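Local coordinates for protein dihydrofolate reductase (Enterococcus faecalis, PDB 4M7U) that probably catalyses the NADPH-dependent reduction of 7,8-dihydrofolate to 5,6,7,8-tetrahydrofolate, a step that supplies glycine, purine and DNA precursor synthesis, at residues L48-R52 and A53-G57; P137-W141 and S142-K146. All coordinates share one frame; numbering follows the deposited sequence.

Contact 1: residues L48-R52 and A53-G57; sequences LVLGR and ATFEG. With NAP (NADP nicotinamide-adenine-dinucleotide phosphate), chain B.
Leu50 is the strand side chain that reaches the helix that follows: its CD2 meets Thr54 CG2 at 4.0 Å, the two side chains crossing at about a right angle, while CD1 comes to the edge of the Phe55 ring, 4.3 Å from CD1 of that residue. Gly51 then occupies the N-cap position. Its O receives the amide of Phe55 (N to O 3.1 Å), the first turn of the helix, and the turn continues as Arg52 O accepts from Glu56 N. The backbone N of Arg52 binds O4B of the adenosine ribose, and its side chain lies between two anions, the 2'-phosphate of NADP and Glu56. Bent at chi3 (59°), it carries the guanidinium to the phosphate, where NE lies 2.6 Å from O2X and NH2 lies 3.0 Å from O1X. The remaining nitrogen, NH1, forms a salt bridge with Glu56 OE1 at 3.0 Å; the bond is bent (N-H...O 132°), and OE1 lies near the guanidinium plane but is itself met from above the carboxylate plane, the two planes being 66° apart. With OE2 of Glu56 held by Tyr77 OH, this carboxylate is a second-shell brace for the phosphate-binding arginine. On the same helical turn, Thr54 takes a double grip on pyrophosphate oxygen O2A, through OG1 at 2.5 Å and its backbone N at 3.1 Å. An anion at the N-terminal end of a helix should gain from the helix dipole, and this strand–glycine–helix junction of a beta-alpha-beta unit forms part of the NADP-binding site of the dihydrofolate reductase fold.

Contact 2: residues P137-W141 and S142-K146; sequences PEIDW and SVWEK
Asp140 and Ser142 form an Asx turn that runs directly into a type I beta turn, and together they lead the chain into strand 144-151. OD2 of Asp140 takes two bonds from the same serine: Ser142 OG arrives on the syn side at 2.6 Å, close to the carboxylate plane, whereas Ser142 N, 3.1 Å from OD2, comes from well above that plane (54° out of it). With CG anti to the backbone N (chi1 -179°), the aspartate reaches forward along the chain; its other oxygen, OD1, rests 3.6 Å from Val143 CG1. The beta turn is closed by Trp144 N, which bonds to Trp141 O at 3.1 Å. Around this polar centre sits a small apolar cluster. Ile139 CD1 lies over the centre of one face of the Trp141 ring, 3.7 Å above its plane, and also touches Trp144 CD1. Trp144 CB packs on Trp141 CE3 in turn; the contact between the two residues runs through that CB, and the rings do not stack. Farther out, Trp141 meets the Tyr167 ring at about 60°, both tryptophans touch Leu121, and Ile115 backs Ile139 and Trp144. Asn170 ND2 holds Ser142 O, tying the turn to Asn170, just beyond strand 162-169. One water bridges the two segments: it donates to Asp140 O at 2.9 Å and, lying in the plane of the Trp144 indole at its edge, accepts from NE1 at 3.1 Å.

Followed from the N terminus, contact 1 comes first, where strand 47-51 of the central sheet gives way to helix 52-57, ahead of the parallel strand 67-71. Contact 2 comes much later, where the loop after strand 134-135 turns into strand 144-151. Each is a local turn within one continuous run of chain, so neither closes a long loop; they lie in series and neither nest nor cross. Both reach the same mixed sheet, contact 1 at an interior parallel strand beside the cofactor and contact 2 at edge strand 144-151, which pairs antiparallel with 162-169. They lie on opposite sides of the chain's centre, their own centres 23 Å apart.

Contact 1: residues L48-R52 and A53-G57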
loop_
_atom_site.group_PDB
_atom_site.type_symbol
_atom_site.label_atom_id
_atom_site.label_comp_id
_atom_site.label_asym_id
_atom_site.label_seq_id
_atom_site.Cartn_x
_atom_site.Cartn_y
_atom_site.Cartn_z
ATOM N N LEU A 48 -2.100 0.752 8.483
ATOM C CA LEU A 48 -1.937 1.174 7.103
ATOM C C LEU A 48 -1.046 2.434 7.057
ATOM O O LEU A 48 -1.328 3.422 7.750
ATOM C CB LEU A 48 -3.310 1.467 6.492
ATOM C CG LEU A 48 -3.283 1.998 5.056
ATOM C CD1 LEU A 48 -2.787 0.905 4.099
ATOM C CD2 LEU A 48 -4.651 2.517 4.633
ATOM N N VAL A 49 0.024 2.390 6.260
ATOM C CA VAL A 49 0.961 3.520 6.138
ATOM C C VAL A 49 0.753 4.236 4.812
ATOM O O VAL A 49 0.817 3.608 3.754
ATOM C CB VAL A 49 2.441 3.056 6.212
ATOM C CG1 VAL A 49 3.394 4.254 6.090
ATOM C CG2 VAL A 49 2.694 2.305 7.511
ATOM N N LEU A 50 0.511 5.547 4.867
ATOM C CA LEU A 50 0.262 6.340 3.663
ATOM C C LEU A 50 1.129 7.611 3.623
ATOM O O LEU A 50 1.223 8.334 4.619
ATOM C CB LEU A 50 -1.213 6.750 3.592
ATOM C CG LEU A 50 -2.290 5.669 3.545
ATOM C CD1 LEU A 50 -3.679 6.315 3.589
ATOM C CD2 LEU A 50 -2.123 4.868 2.267
ATOM N N GLY A 51 1.746 7.894 2.474
ATOM C CA GLY A 51 2.423 9.170 2.296
ATOM C C GLY A 51 1.391 10.283 2.350
ATOM O O GLY A 51 0.193 10.031 2.139
ATOM N N ARG A 52 1.828 11.513 2.627
ATOM C CA ARG A 52 0.879 12.621 2.779
ATOM C C ARG A 52 -0.002 12.830 1.548
ATOM O O ARG A 52 -1.217 13.021 1.679
ATOM C CB ARG A 52 1.597 13.929 3.138
ATOM C CG ARG A 52 0.655 15.138 3.135
ATOM C CD ARG A 52 1.385 16.444 3.375
ATOM N NE ARG A 52 2.415 16.688 2.364
ATOM C CZ ARG A 52 2.169 17.150 1.140
ATOM N NH1 ARG A 52 0.924 17.416 0.767
ATOM N NH2 ARG A 52 3.170 17.335 0.286
ATOM N N ALA A 53 0.594 12.780 0.356
ATOM C CA ALA A 53 -0.149 13.127 -0.860
ATOM C C ALA A 53 -1.297 12.161 -1.116
ATOM O O ALA A 53 -2.402 12.574 -1.507
ATOM C CB ALA A 53 0.777 13.184 -2.061
ATOM N N THR A 54 -1.031 10.875 -0.900
ATOM C CA THR A 54 -2.055 9.839 -1.015
ATOM C C THR A 54 -3.144 10.028 0.036
ATOM O O THR A 54 -4.335 9.911 -0.261
ATOM C CB THR A 54 -1.428 8.430 -0.847
ATOM O OG1 THR A 54 -0.523 8.189 -1.927
ATOM C CG2 THR A 54 -2.481 7.348 -0.840
ATOM N N PHE A 55 -2.734 10.313 1.270
ATOM C CA PHE A 55 -3.688 10.540 2.346
ATOM C C PHE A 55 -4.643 11.673 1.977
ATOM O O PHE A 55 -5.863 11.552 2.115
ATOM C CB PHE A 55 -2.969 10.891 3.641
ATOM C CG PHE A 55 -3.903 11.171 4.788
ATOM C CD1 PHE A 55 -4.760 10.184 5.254
ATOM C CD2 PHE A 55 -3.928 12.419 5.399
ATOM C CE1 PHE A 55 -5.625 10.438 6.316
ATOM C CE2 PHE A 55 -4.786 12.670 6.449
ATOM C CZ PHE A 55 -5.635 11.682 6.909
ATOM N N GLU A 56 -4.083 12.773 1.498
ATOM C CA GLU A 56 -4.901 13.914 1.129
ATOM C C GLU A 56 -5.753 13.611 -0.120
ATOM O O GLU A 56 -6.863 14.113 -0.249
ATOM C CB GLU A 56 -4.023 15.164 0.977
ATOM C CG GLU A 56 -3.297 15.493 2.280
ATOM C CD GLU A 56 -2.440 16.744 2.211
ATOM O OE1 GLU A 56 -2.027 17.138 1.096
ATOM O OE2 GLU A 56 -2.172 17.336 3.290
ATOM N N GLY A 57 -5.250 12.763 -1.015
ATOM C CA GLY A 57 -6.039 12.328 -2.156
ATOM C C GLY A 57 -7.293 11.564 -1.754
ATOM O O GLY A 57 -8.240 11.482 -2.530
HETATM P PA NAP B . 3.009 9.868 -1.679
HETATM O O1A NAP B . 4.116 8.768 -1.664
HETATM O O2A NAP B . 1.648 9.312 -1.307
HETATM O O5B NAP B . 3.354 10.964 -0.616
HETATM C C5B NAP B . 4.561 11.664 -0.696
HETATM C C4B NAP B . 4.811 12.451 0.552
HETATM O O4B NAP B . 4.846 11.651 1.817
HETATM C C3B NAP B . 5.926 13.466 0.637
HETATM O O3B NAP B . 5.918 14.603 -0.142
HETATM C C2B NAP B . 6.093 13.614 2.102
HETATM O O2B NAP B . 5.287 14.495 2.795
HETATM C C1B NAP B . 6.097 12.141 2.449
HETATM N N9A NAP B . 7.119 11.206 2.806
HETATM C C8A NAP B . 7.481 10.164 2.055
HETATM N N7A NAP B . 8.634 9.589 2.662
HETATM C C5A NAP B . 8.961 10.353 3.784
HETATM C C6A NAP B . 9.992 10.230 4.724
HETATM N N6A NAP B . 10.945 9.157 4.605
HETATM N N1A NAP B . 10.060 11.118 5.712
HETATM C C2A NAP B . 9.145 12.134 5.826
HETATM N N3A NAP B . 8.119 12.259 4.892
HETATM C C4A NAP B . 8.059 11.360 3.897
HETATM O O3 NAP B . 2.941 10.613 -3.072
HETATM P PN NAP B . 3.388 10.009 -4.470
HETATM O O1N NAP B . 4.943 9.872 -4.509
HETATM O O2N NAP B . 2.756 8.663 -4.752
HETATM O O5D NAP B . 2.842 11.038 -5.542
HETATM C C5D NAP B . 1.694 11.773 -5.192
HETATM C C4D NAP B . 1.518 13.152 -5.801
HETATM O O4D NAP B . 2.577 13.704 -6.678
HETATM C C3D NAP B . 0.179 13.571 -6.407
HETATM O O3D NAP B . -0.549 14.507 -5.811
HETATM C C2D NAP B . 0.466 13.779 -7.867
HETATM O O2D NAP B . -0.362 14.549 -8.658
HETATM C C1D NAP B . 1.961 13.997 -7.979
HETATM N N1N NAP B . 2.751 13.883 -9.182
HETATM C C2N NAP B . 2.618 14.676 -10.393
HETATM C C3N NAP B . 3.621 14.510 -11.541
HETATM C C7N NAP B . 3.875 15.711 -12.377
HETATM O O7N NAP B . 3.928 16.803 -11.825
HETATM N N7N NAP B . 3.639 15.651 -13.783
HETATM C C4N NAP B . 4.555 13.275 -11.597
HETATM C C5N NAP B . 4.407 12.317 -10.384
HETATM C C6N NAP B . 3.379 12.587 -9.270
HETATM P P2B NAP B . 5.758 15.991 2.897
HETATM O O1X NAP B . 5.878 16.593 1.458
HETATM O O2X NAP B . 4.662 16.780 3.678
HETATM O O3X NAP B . 7.098 16.035 3.594
#

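Contact 2: residues P137-W141 and S142-K146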
loop_
_atom_site.group_PDB
_atom_site.type_symbol
_atom_site.label_atom_id
_atom_site.label_comp_id
_atom_site.label_asym_id
_atom_site.label_seq_id
_atom_site.Cartn_x
_atom_site.Cartn_y
_atom_site.Cartn_z
ATOM N N PRO A 137 6.801 2.890 -8.634
ATOM C CA PRO A 137 8.198 3.254 -8.870
ATOM C C PRO A 137 9.025 2.080 -9.353
ATOM O O PRO A 137 8.616 0.923 -9.231
ATOM C CB PRO A 137 8.682 3.675 -7.481
ATOM C CG PRO A 137 7.841 2.820 -6.542
ATOM C CD PRO A 137 6.483 2.809 -7.195
ATOM N N GLU A 138 10.193 2.388 -9.896
ATOM C CA GLU A 138 11.178 1.370 -10.216
ATOM C C GLU A 138 11.718 0.764 -8.929
ATOM O O GLU A 138 12.292 1.473 -8.097
ATOM C CB GLU A 138 12.334 1.996 -10.987
ATOM C CG GLU A 138 12.073 2.170 -12.462
ATOM C CD GLU A 138 13.275 2.748 -13.182
ATOM O OE1 GLU A 138 13.108 3.794 -13.847
ATOM O OE2 GLU A 138 14.382 2.167 -13.073
ATOM N N ILE A 139 11.530 -0.538 -8.749
ATOM C CA ILE A 139 12.114 -1.201 -7.591
ATOM C C ILE A 139 13.029 -2.321 -8.034
ATOM O O ILE A 139 13.037 -2.711 -9.203
ATOM C CB ILE A 139 11.045 -1.786 -6.657
ATOM C CG1 ILE A 139 10.364 -2.979 -7.328
ATOM C CG2 ILE A 139 10.032 -0.715 -6.277
ATOM C CD1 ILE A 139 9.481 -3.777 -6.404
ATOM N N ASP A 140 13.794 -2.853 -7.090
ATOM C CA ASP A 140 14.613 -4.024 -7.364
ATOM C C ASP A 140 13.734 -5.272 -7.379
ATOM O O ASP A 140 13.404 -5.818 -6.323
ATOM C CB ASP A 140 15.712 -4.172 -6.301
ATOM C CG ASP A 140 16.611 -5.370 -6.559
ATOM O OD1 ASP A 140 17.351 -5.779 -5.638
ATOM O OD2 ASP A 140 16.564 -5.919 -7.686
ATOM N N TRP A 141 13.357 -5.737 -8.565
ATOM C CA TRP A 141 12.530 -6.944 -8.662
ATOM C C TRP A 141 13.317 -8.261 -8.527
ATOM O O TRP A 141 12.720 -9.337 -8.424
ATOM C CB TRP A 141 11.746 -6.945 -9.977
ATOM C CG TRP A 141 10.557 -6.007 -10.012
ATOM C CD1 TRP A 141 10.492 -4.777 -10.609
ATOM C CD2 TRP A 141 9.253 -6.248 -9.439
ATOM N NE1 TRP A 141 9.230 -4.238 -10.441
ATOM C CE2 TRP A 141 8.460 -5.110 -9.731
ATOM C CE3 TRP A 141 8.698 -7.303 -8.708
ATOM C CZ2 TRP A 141 7.119 -5.015 -9.319
ATOM C CZ3 TRP A 141 7.369 -7.208 -8.308
ATOM C CH2 TRP A 141 6.590 -6.066 -8.623
ATOM N N SER A 142 14.646 -8.176 -8.514
ATOM C CA SER A 142 15.490 -9.379 -8.488
ATOM C C SER A 142 15.396 -10.157 -7.185
ATOM O O SER A 142 15.673 -11.359 -7.153
ATOM C CB SER A 142 16.949 -9.028 -8.785
ATOM O OG SER A 142 17.529 -8.298 -7.724
ATOM N N VAL A 143 14.982 -9.486 -6.114
ATOM C CA VAL A 143 14.835 -10.148 -4.808
ATOM C C VAL A 143 13.415 -10.682 -4.550
ATOM O O VAL A 143 13.135 -11.272 -3.500
ATOM C CB VAL A 143 15.270 -9.217 -3.655
ATOM C CG1 VAL A 143 16.723 -8.809 -3.835
ATOM C CG2 VAL A 143 14.380 -7.976 -3.604
ATOM N N TRP A 144 12.528 -10.487 -5.521
ATOM C CA TRP A 144 11.138 -10.919 -5.392
ATOM C C TRP A 144 10.809 -12.014 -6.404
ATOM O O TRP A 144 11.333 -12.005 -7.523
ATOM C CB TRP A 144 10.190 -9.719 -5.607
ATOM C CG TRP A 144 10.272 -8.668 -4.507
ATOM C CD1 TRP A 144 10.931 -7.469 -4.547
ATOM C CD2 TRP A 144 9.675 -8.759 -3.206
ATOM N NE1 TRP A 144 10.762 -6.797 -3.353
ATOM C CE2 TRP A 144 10.000 -7.566 -2.516
ATOM C CE3 TRP A 144 8.886 -9.725 -2.567
ATOM C CZ2 TRP A 144 9.572 -7.329 -1.206
ATOM C CZ3 TRP A 144 8.455 -9.485 -1.274
ATOM C CH2 TRP A 144 8.806 -8.297 -0.603
ATOM N N GLU A 145 9.938 -12.945 -6.017
ATOM C CA GLU A 145 9.347 -13.892 -6.971
ATOM C C GLU A 145 7.846 -14.088 -6.697
ATOM O O GLU A 145 7.393 -13.997 -5.548
ATOM C CB GLU A 145 10.081 -15.238 -6.943
ATOM C CG GLU A 145 9.719 -16.091 -5.741
ATOM C CD GLU A 145 10.670 -17.259 -5.532
ATOM O OE1 GLU A 145 11.307 -17.703 -6.513
ATOM O OE2 GLU A 145 10.774 -17.725 -4.376
ATOM N N LYS A 146 7.080 -14.345 -7.754
ATOM C CA LYS A 146 5.630 -14.470 -7.627
ATOM C C LYS A 146 5.278 -15.852 -7.103
ATOM O O LYS A 146 5.617 -16.858 -7.720
ATOM C CB LYS A 146 4.944 -14.219 -8.972
ATOM C CG LYS A 146 3.408 -14.150 -8.870
ATOM C CD LYS A 146 2.773 -13.473 -10.096
ATOM C CE LYS A 146 2.985 -14.291 -11.366
ATOM N NZ LYS A 146 2.357 -13.638 -12.560
HETATM O O HOH W 1 12.832 -4.569 -3.796
#